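Local structure of acetaldehyde dehydrogenase (Acetylating) (Geobacillus thermoglucosidasius, 5J78) at residues D102-N105 and S106-V110; Y371-G375 and M376-S380; D453-T456 and V457-F461. The protein probably catalyses the reversible, coenzyme A-dependent conversion of acetaldehyde to acetyl-CoA with a nicotinamide cofactor, as an acetylating member of the aldehyde dehydrogenase family. All coordinates share one frame; numbering follows the deposited sequence.

Contact 1 of 3, residues D102-N105 and S106-V110; sequences DVYN and SIKDV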
loop_
_atom_site.group_PDB
_atom_site.type_symbol
_atom_site.label_atom_id
_atom_site.label_comp_id
_atom_site.label_asym_id
_atom_site.label_seq_id
_atom_site.Cartn_x
_atom_site.Cartn_y
_atom_site.Cartn_z
ATOM N N ASP A 102 -32.223 28.213 6.735
ATOM C CA ASP A 102 -32.742 27.385 5.634
ATOM C C ASP A 102 -32.596 25.869 5.895
ATOM O O ASP A 102 -33.532 25.105 5.669
ATOM C CB ASP A 102 -32.047 27.742 4.320
ATOM C CG ASP A 102 -32.302 29.187 3.898
ATOM O OD1 ASP A 102 -32.168 30.099 4.739
ATOM O OD2 ASP A 102 -32.660 29.403 2.730
ATOM N N VAL A 103 -31.439 25.449 6.376
ATOM C CA VAL A 103 -31.205 24.037 6.663
ATOM C C VAL A 103 -32.057 23.588 7.840
ATOM O O VAL A 103 -32.704 22.547 7.786
ATOM C CB VAL A 103 -29.722 23.752 6.949
ATOM C CG1 VAL A 103 -29.526 22.355 7.480
ATOM C CG2 VAL A 103 -28.892 23.970 5.700
ATOM N N TYR A 104 -32.065 24.377 8.902
ATOM C CA TYR A 104 -32.898 24.080 10.049
ATOM C C TYR A 104 -34.368 23.898 9.659
ATOM O O TYR A 104 -35.015 22.904 10.024
ATOM C CB TYR A 104 -32.788 25.187 11.088
ATOM C CG TYR A 104 -33.759 24.964 12.210
ATOM C CD1 TYR A 104 -33.561 23.944 13.113
ATOM C CD2 TYR A 104 -34.880 25.768 12.354
ATOM C CE1 TYR A 104 -34.458 23.712 14.151
ATOM C CE2 TYR A 104 -35.781 25.559 13.374
ATOM C CZ TYR A 104 -35.563 24.528 14.277
ATOM O OH TYR A 104 -36.460 24.312 15.293
ATOM N N ASN A 105 -34.901 24.870 8.932
ATOM C CA ASN A 105 -36.304 24.831 8.543
ATOM C C ASN A 105 -36.634 23.610 7.678
ATOM O O ASN A 105 -37.727 23.082 7.774
ATOM C CB ASN A 105 -36.674 26.138 7.819
ATOM C CG ASN A 105 -36.823 27.309 8.784
ATOM O OD1 ASN A 105 -37.106 27.122 9.976
ATOM N ND2 ASN A 105 -36.649 28.515 8.276
ATOM N N SER A 106 -35.681 23.143 6.871
ATOM C CA SER A 106 -35.915 21.995 5.997
ATOM C C SER A 106 -35.847 20.638 6.716
ATOM O O SER A 106 -36.198 19.628 6.136
ATOM C CB SER A 106 -34.900 21.978 4.858
ATOM O OG SER A 106 -33.662 21.496 5.331
ATOM N N ILE A 107 -35.375 20.603 7.958
ATOM C CA ILE A 107 -35.236 19.335 8.656
ATOM C C ILE A 107 -36.042 19.285 9.952
ATOM O O ILE A 107 -36.271 18.205 10.493
ATOM C CB ILE A 107 -33.729 19.006 8.974
ATOM C CG1 ILE A 107 -33.135 19.958 10.023
ATOM C CG2 ILE A 107 -32.909 19.029 7.686
ATOM C CD1 ILE A 107 -31.723 19.575 10.510
ATOM N N LYS A 108 -36.484 20.438 10.447
ATOM C CA LYS A 108 -37.070 20.486 11.783
ATOM C C LYS A 108 -38.357 19.659 11.905
ATOM O O LYS A 108 -38.646 19.145 12.975
ATOM C CB LYS A 108 -37.347 21.930 12.207
ATOM C CG LYS A 108 -38.402 22.652 11.383
ATOM C CD LYS A 108 -38.625 24.066 11.914
ATOM C CE LYS A 108 -39.909 24.693 11.385
ATOM N NZ LYS A 108 -39.614 25.829 10.489
ATOM N N ASP A 109 -39.115 19.521 10.820
ATOM C CA ASP A 109 -40.338 18.715 10.857
ATOM C C ASP A 109 -40.154 17.282 10.302
ATOM O O ASP A 109 -41.124 16.554 10.152
ATOM C CB ASP A 109 -41.457 19.430 10.094
ATOM C CG ASP A 109 -41.839 20.773 10.736
ATOM O OD1 ASP A 109 -41.761 20.888 11.981
ATOM O OD2 ASP A 109 -42.195 21.712 9.993
ATOM N N VAL A 110 -38.927 16.858 10.027
ATOM C CA VAL A 110 -38.713 15.489 9.556
ATOM C C VAL A 110 -38.782 14.501 10.730
ATOM O O VAL A 110 -38.184 14.707 11.790
ATOM C CB VAL A 110 -37.365 15.334 8.816
ATOM C CG1 VAL A 110 -37.082 13.857 8.506
ATOM C CG2 VAL A 110 -37.365 16.143 7.521
HETATM O O HOH W 1 -38.794 20.125 8.032
#
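Tyr104 O takes two backbone donors from the following residues, Ile107 N and Lys108 N (2.9 Å from Lys108 N), as helix 89-107 runs into a type I beta turn from Ile107 to Val110. Such a chain end illustrates how side chains and water take over where the regular helical ladder becomes irregular. Ser106 keeps the ladder through its N, bonded to Asp102 O, and adds its hydroxyl: chi1 of 78° sets OG between the backbone N and the carbonyl carbon, folded back on the preceding turn, and OG donates to Val103 O at 2.8 Å, somewhat tilted from the carbonyl plane. On another side of the helix, Lys108 crosses Tyr104 at about a right angle. Its CB lies over one ring face, 4.0 Å from the Tyr104 ring centroid, in a CH-pi contact, and Lys108 CD approaches Tyr104 CE2 to 3.5 Å. The chain then bends at its last torsion and runs beside Asn105, where Lys108 NZ donates to Asn105 OD1 over 2.9 Å, coming from above the amide plane and not on a lone pair. A water continues the series, donating a hydrogen bond to Asn105 O and accepting one from Asp109 N. Val103 and Ile107 pack on helix 143-156, whose Lys156 NZ bonds Lys108 O, while Tyr104 lies against helix 55-84. Successive carbonyls near this helix terminus thus receive a hydroxyl, a doubled N-H pair and a water, and the ammonium group of Lys108 is likely to be favoured by the negative end of the helix dipole.

Contact 2 of 3, residues Y371-G375 and M376-S380; sequences YIVKG and MEEAS. Unlike the reference sequence in segment 371-375: Ile372 (reference Thr).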
loop_
_atom_site.group_PDB
_atom_site.type_symbol
_atom_site.label_atom_id
_atom_site.label_comp_id
_atom_site.label_asym_id
_atom_site.label_seq_id
_atom_site.Cartn_x
_atom_site.Cartn_y
_atom_site.Cartn_z
ATOM N N TYR A 371 -18.330 33.771 -23.180
ATOM C CA TYR A 371 -18.345 33.098 -24.480
ATOM C C TYR A 371 -19.543 33.555 -25.279
ATOM O O TYR A 371 -20.670 33.606 -24.767
ATOM C CB TYR A 371 -18.395 31.572 -24.343
ATOM C CG TYR A 371 -17.174 30.923 -23.736
ATOM C CD1 TYR A 371 -17.033 30.819 -22.357
ATOM C CD2 TYR A 371 -16.186 30.374 -24.538
ATOM C CE1 TYR A 371 -15.918 30.203 -21.794
ATOM C CE2 TYR A 371 -15.074 29.758 -23.989
ATOM C CZ TYR A 371 -14.945 29.676 -22.614
ATOM O OH TYR A 371 -13.834 29.074 -22.061
ATOM N N ILE A 372 -19.280 33.864 -26.545
ATOM C CA ILE A 372 -20.315 34.206 -27.521
ATOM C C ILE A 372 -20.766 32.955 -28.260
ATOM O O ILE A 372 -19.932 32.181 -28.728
ATOM C CB ILE A 372 -19.814 35.212 -28.593
ATOM C CG1 ILE A 372 -18.743 36.163 -28.044
ATOM C CG2 ILE A 372 -20.994 35.986 -29.192
ATOM C CD1 ILE A 372 -19.249 37.112 -27.063
ATOM N N VAL A 373 -22.072 32.765 -28.392
ATOM C CA VAL A 373 -22.581 31.590 -29.093
ATOM C C VAL A 373 -23.682 32.027 -30.026
ATOM O O VAL A 373 -24.306 33.063 -29.800
ATOM C CB VAL A 373 -23.108 30.509 -28.124
ATOM C CG1 VAL A 373 -22.038 30.151 -27.111
ATOM C CG2 VAL A 373 -24.395 30.956 -27.429
ATOM N N LYS A 374 -23.927 31.237 -31.068
ATOM C CA LYS A 374 -24.928 31.595 -32.074
ATOM C C LYS A 374 -26.330 31.236 -31.597
ATOM O O LYS A 374 -27.281 32.003 -31.799
ATOM C CB LYS A 374 -24.616 30.909 -33.399
ATOM C CG LYS A 374 -23.655 31.676 -34.310
ATOM C CD LYS A 374 -22.237 31.099 -34.282
ATOM C CE LYS A 374 -22.190 29.660 -34.813
ATOM N NZ LYS A 374 -20.835 29.271 -35.322
ATOM N N GLY A 375 -26.452 30.081 -30.950
ATOM C CA GLY A 375 -27.714 29.672 -30.365
ATOM C C GLY A 375 -27.559 28.615 -29.282
ATOM O O GLY A 375 -26.455 28.343 -28.804
ATOM N N MET A 376 -28.694 28.030 -28.916
ATOM C CA MET A 376 -28.793 26.982 -27.904
ATOM C C MET A 376 -27.935 25.758 -28.160
ATOM O O MET A 376 -27.341 25.207 -27.234
ATOM C CB MET A 376 -30.248 26.545 -27.795
ATOM C CG MET A 376 -30.459 25.131 -27.288
ATOM S SD MET A 376 -32.201 24.852 -26.921
ATOM C CE MET A 376 -33.000 25.077 -28.514
ATOM N N GLU A 377 -27.889 25.305 -29.406
ATOM C CA GLU A 377 -27.093 24.122 -29.725
ATOM C C GLU A 377 -25.610 24.368 -29.482
ATOM O O GLU A 377 -24.928 23.520 -28.919
ATOM C CB GLU A 377 -27.305 23.684 -31.175
ATOM C CG GLU A 377 -26.418 22.509 -31.586
ATOM C CD GLU A 377 -26.626 22.087 -33.029
ATOM O OE1 GLU A 377 -27.346 22.801 -33.765
ATOM O OE2 GLU A 377 -26.067 21.040 -33.424
ATOM N N GLU A 378 -25.103 25.518 -29.918
ATOM C CA GLU A 378 -23.698 25.845 -29.675
ATOM C C GLU A 378 -23.442 26.025 -28.176
ATOM O O GLU A 378 -22.383 25.646 -27.667
ATOM C CB GLU A 378 -23.272 27.117 -30.421
ATOM C CG GLU A 378 -21.815 27.503 -30.130
ATOM C CD GLU A 378 -21.299 28.635 -30.993
ATOM O OE1 GLU A 378 -20.074 28.682 -31.221
ATOM O OE2 GLU A 378 -22.109 29.478 -31.433
ATOM N N ALA A 379 -24.411 26.624 -27.488
ATOM C CA ALA A 379 -24.366 26.768 -26.035
ATOM C C ALA A 379 -24.235 25.394 -25.330
ATOM O O ALA A 379 -23.425 25.229 -24.421
ATOM C CB ALA A 379 -25.611 27.514 -25.550
ATOM N N SER A 380 -25.002 24.404 -25.770
ATOM C CA SER A 380 -24.926 23.069 -25.171
ATOM C C SER A 380 -23.572 22.398 -25.356
ATOM O O SER A 380 -23.041 21.780 -24.434
ATOM C CB SER A 380 -26.001 22.165 -25.755
ATOM O OG SER A 380 -27.292 22.600 -25.369
#
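The Glu378 carboxylate presents OE2 to Lys374 N, which meets it nearly head-on along the C-O bond at a short 2.6 Å; the Gly375 carbonyl receives Ala379 N in its own plane, and the Met376 carbonyl is approached on opposite faces by Ser380 N and Ser380 OG. The setting is a strand-turn-helix unit of a parallel alpha/beta sheet: strand 367-373 passes through Gly375, the N-cap, into helix 376-388, with the two short axes inclined at 140°. Glu378, three residues after the N-cap, holds the amide just ahead of that cap, one position earlier than a classical capping box would. Its CG stands anti to the backbone N (chi1 178°) and the chain continues extended, so that the carboxylate spans back to the strand end, with Glu378 CG 3.8 Å from Val373 CB. Lys374 bends over the same oxygen, its CD 3.3 Å from Glu378 OE2, while its NZ stays 4.1 Å from OE2, beyond salt-bridge range though probably still attracted. With an alanine here, Lys374 N would probably lose its acceptor, the Lys374 ammonium its nearby opposite charge, and Val373 the methylene that packs against its CB and CG1. Tyr247 of strand 244-248 packs on Val373, Met376 and Ala379. Away from the carboxylate, Val373 CG2 touches Ala379 CB at 4.1 Å.

Contact 3 of 3, residues D453-T456 and V457-F461; sequences DNVT and VTHLF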
loop_
_atom_site.group_PDB
_atom_site.type_symbol
_atom_site.label_atom_id
_atom_site.label_comp_id
_atom_site.label_asym_id
_atom_site.label_seq_id
_atom_site.Cartn_x
_atom_site.Cartn_y
_atom_site.Cartn_z
ATOM N N ASP A 453 -27.846 13.995 -5.021
ATOM C CA ASP A 453 -28.657 14.805 -4.123
ATOM C C ASP A 453 -27.856 15.881 -3.420
ATOM O O ASP A 453 -26.656 15.729 -3.196
ATOM C CB ASP A 453 -29.288 13.943 -3.032
ATOM C CG ASP A 453 -30.238 12.903 -3.568
ATOM O OD1 ASP A 453 -30.603 12.949 -4.772
ATOM O OD2 ASP A 453 -30.635 12.044 -2.748
ATOM N N ASN A 454 -28.555 16.941 -3.035
ATOM C CA ASN A 454 -28.115 17.794 -1.950
ATOM C C ASN A 454 -28.264 16.940 -0.692
ATOM O O ASN A 454 -29.369 16.508 -0.346
ATOM C CB ASN A 454 -28.949 19.086 -1.860
ATOM C CG ASN A 454 -28.588 20.104 -2.935
ATOM O OD1 ASN A 454 -28.128 19.743 -4.012
ATOM N ND2 ASN A 454 -28.786 21.394 -2.632
ATOM N N VAL A 455 -27.144 16.675 -0.029
ATOM C CA VAL A 455 -27.129 15.834 1.152
ATOM C C VAL A 455 -27.836 16.528 2.299
ATOM O O VAL A 455 -27.633 17.720 2.526
ATOM C CB VAL A 455 -25.683 15.476 1.562
ATOM C CG1 VAL A 455 -25.653 14.723 2.901
ATOM C CG2 VAL A 455 -25.022 14.661 0.457
ATOM N N THR A 456 -28.645 15.764 3.027
ATOM C CA THR A 456 -29.499 16.317 4.063
ATOM C C THR A 456 -29.774 15.211 5.101
ATOM O O THR A 456 -29.094 14.165 5.103
ATOM C CB THR A 456 -30.808 16.929 3.442
ATOM O OG1 THR A 456 -31.630 17.482 4.471
ATOM C CG2 THR A 456 -31.610 15.897 2.662
ATOM N N VAL A 457 -30.708 15.445 6.021
ATOM C CA VAL A 457 -30.895 14.529 7.168
ATOM C C VAL A 457 -31.273 13.062 6.781
ATOM O O VAL A 457 -30.908 12.111 7.480
ATOM C CB VAL A 457 -31.968 15.094 8.127
ATOM C CG1 VAL A 457 -33.343 15.128 7.463
ATOM C CG2 VAL A 457 -32.010 14.320 9.428
ATOM N N THR A 458 -31.965 12.884 5.665
ATOM C CA THR A 458 -32.402 11.568 5.249
ATOM C C THR A 458 -31.224 10.714 4.766
ATOM O O THR A 458 -31.352 9.501 4.639
ATOM C CB THR A 458 -33.466 11.662 4.162
ATOM O OG1 THR A 458 -32.973 12.426 3.047
ATOM C CG2 THR A 458 -34.703 12.349 4.727
ATOM N N HIS A 459 -30.072 11.336 4.524
ATOM C CA HIS A 459 -28.876 10.575 4.156
ATOM C C HIS A 459 -28.137 10.034 5.385
ATOM O O HIS A 459 -27.223 9.207 5.247
ATOM C CB HIS A 459 -27.940 11.437 3.293
ATOM C CG HIS A 459 -28.546 11.831 1.982
ATOM N ND1 HIS A 459 -29.128 13.063 1.770
ATOM C CD2 HIS A 459 -28.722 11.130 0.835
ATOM C CE1 HIS A 459 -29.610 13.117 0.543
ATOM N NE2 HIS A 459 -29.369 11.959 -0.051
ATOM N N LEU A 460 -28.552 10.461 6.578
ATOM C CA LEU A 460 -27.865 10.058 7.808
ATOM C C LEU A 460 -28.674 9.168 8.762
ATOM O O LEU A 460 -28.313 9.046 9.932
ATOM C CB LEU A 460 -27.394 11.316 8.554
ATOM C CG LEU A 460 -26.407 12.157 7.756
ATOM C CD1 LEU A 460 -25.940 13.353 8.598
ATOM C CD2 LEU A 460 -25.215 11.351 7.289
ATOM N N PHE A 461 -29.748 8.547 8.280
ATOM C CA PHE A 461 -30.303 7.384 8.965
ATOM C C PHE A 461 -30.729 6.352 7.941
ATOM O O PHE A 461 -31.124 6.679 6.824
ATOM C CB PHE A 461 -31.473 7.730 9.903
ATOM C CG PHE A 461 -32.669 8.379 9.223
ATOM C CD1 PHE A 461 -32.711 9.748 8.993
ATOM C CD2 PHE A 461 -33.768 7.623 8.853
ATOM C CE1 PHE A 461 -33.837 10.345 8.367
ATOM C CE2 PHE A 461 -34.879 8.208 8.243
ATOM C CZ PHE A 461 -34.913 9.558 7.992
#
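His459 has its CG beside its own backbone N (chi1 -64°) and its ring turned to a chi2 of 99°, torsions that lay the imidazole back along residues 453-456 and direct one nitrogen at Thr456 and the other at Asp453. This is an instructive case of a histidine bracing irregular chain by using both ring nitrogens. His459 NE2 donates to Asp453 OD2 at 3.0 Å; the carboxylate oxygen lies in the ring plane and offers its anti lone pair, although the carboxylate and ring planes stand 56° apart. At the other nitrogen the direction reverses: Thr456 N gives its hydrogen to His459 ND1, also over 3.0 Å, from slightly outside the ring plane. The ring therefore has its hydrogen on NE2 and an acceptor at ND1, and being gripped at both, it is held against rotation. A third bond, His459 N to Thr456 O, closes the 3-10 turn 457-459, so Thr456 is tied to the histidine through both its amide and its carbonyl. Between the polar grips the ring rests obliquely on the backbone, with His459 CE1 3.5 Å from Asn454 O, and Val455 CG1 reaches His459 ND1 at 4.0 Å. Thr456 CG2 meets Thr458 OG1 at 3.7 Å, the two side chains crossing at a slant. The other carboxylate oxygen, Asp453 OD1, forms a salt bridge to Arg465 of the second subunit, so the aspartate couples the histidine to the subunit interface. The whole lies in the loop between helix 424-428 and strand 461-468: Val457 packs on Lys156 and Leu460 on Ile153 and Ala154, all of helix 143-156, while the ring of Tyr237, from strand 236-238, meets that of His459.

Contacts 1 and 3 belong to one neighbourhood, their centres 12 Å apart: Ile107 CG2 packs 3.8 Å from Thr456 OG1, and Val110 CG1 lies 4.1 Å from Val457 CG1. Lys156 of helix 143-156 touches both. Asp102 and His459 each lie near bound glycerol, probably from the crystallisation liquor, and a magnesium ion is about 13 Å from the Leu460 side chain. Contact 2 is remote, its centre 39 Å from contact 1 and 36 Å from contact 3. It belongs to the other large sheet, where strand 367-373 neighbours strand 276-282; just before the latter comes Cys273, found as 3-sulfinoalanine and, by family resemblance, probably the catalytic cysteine.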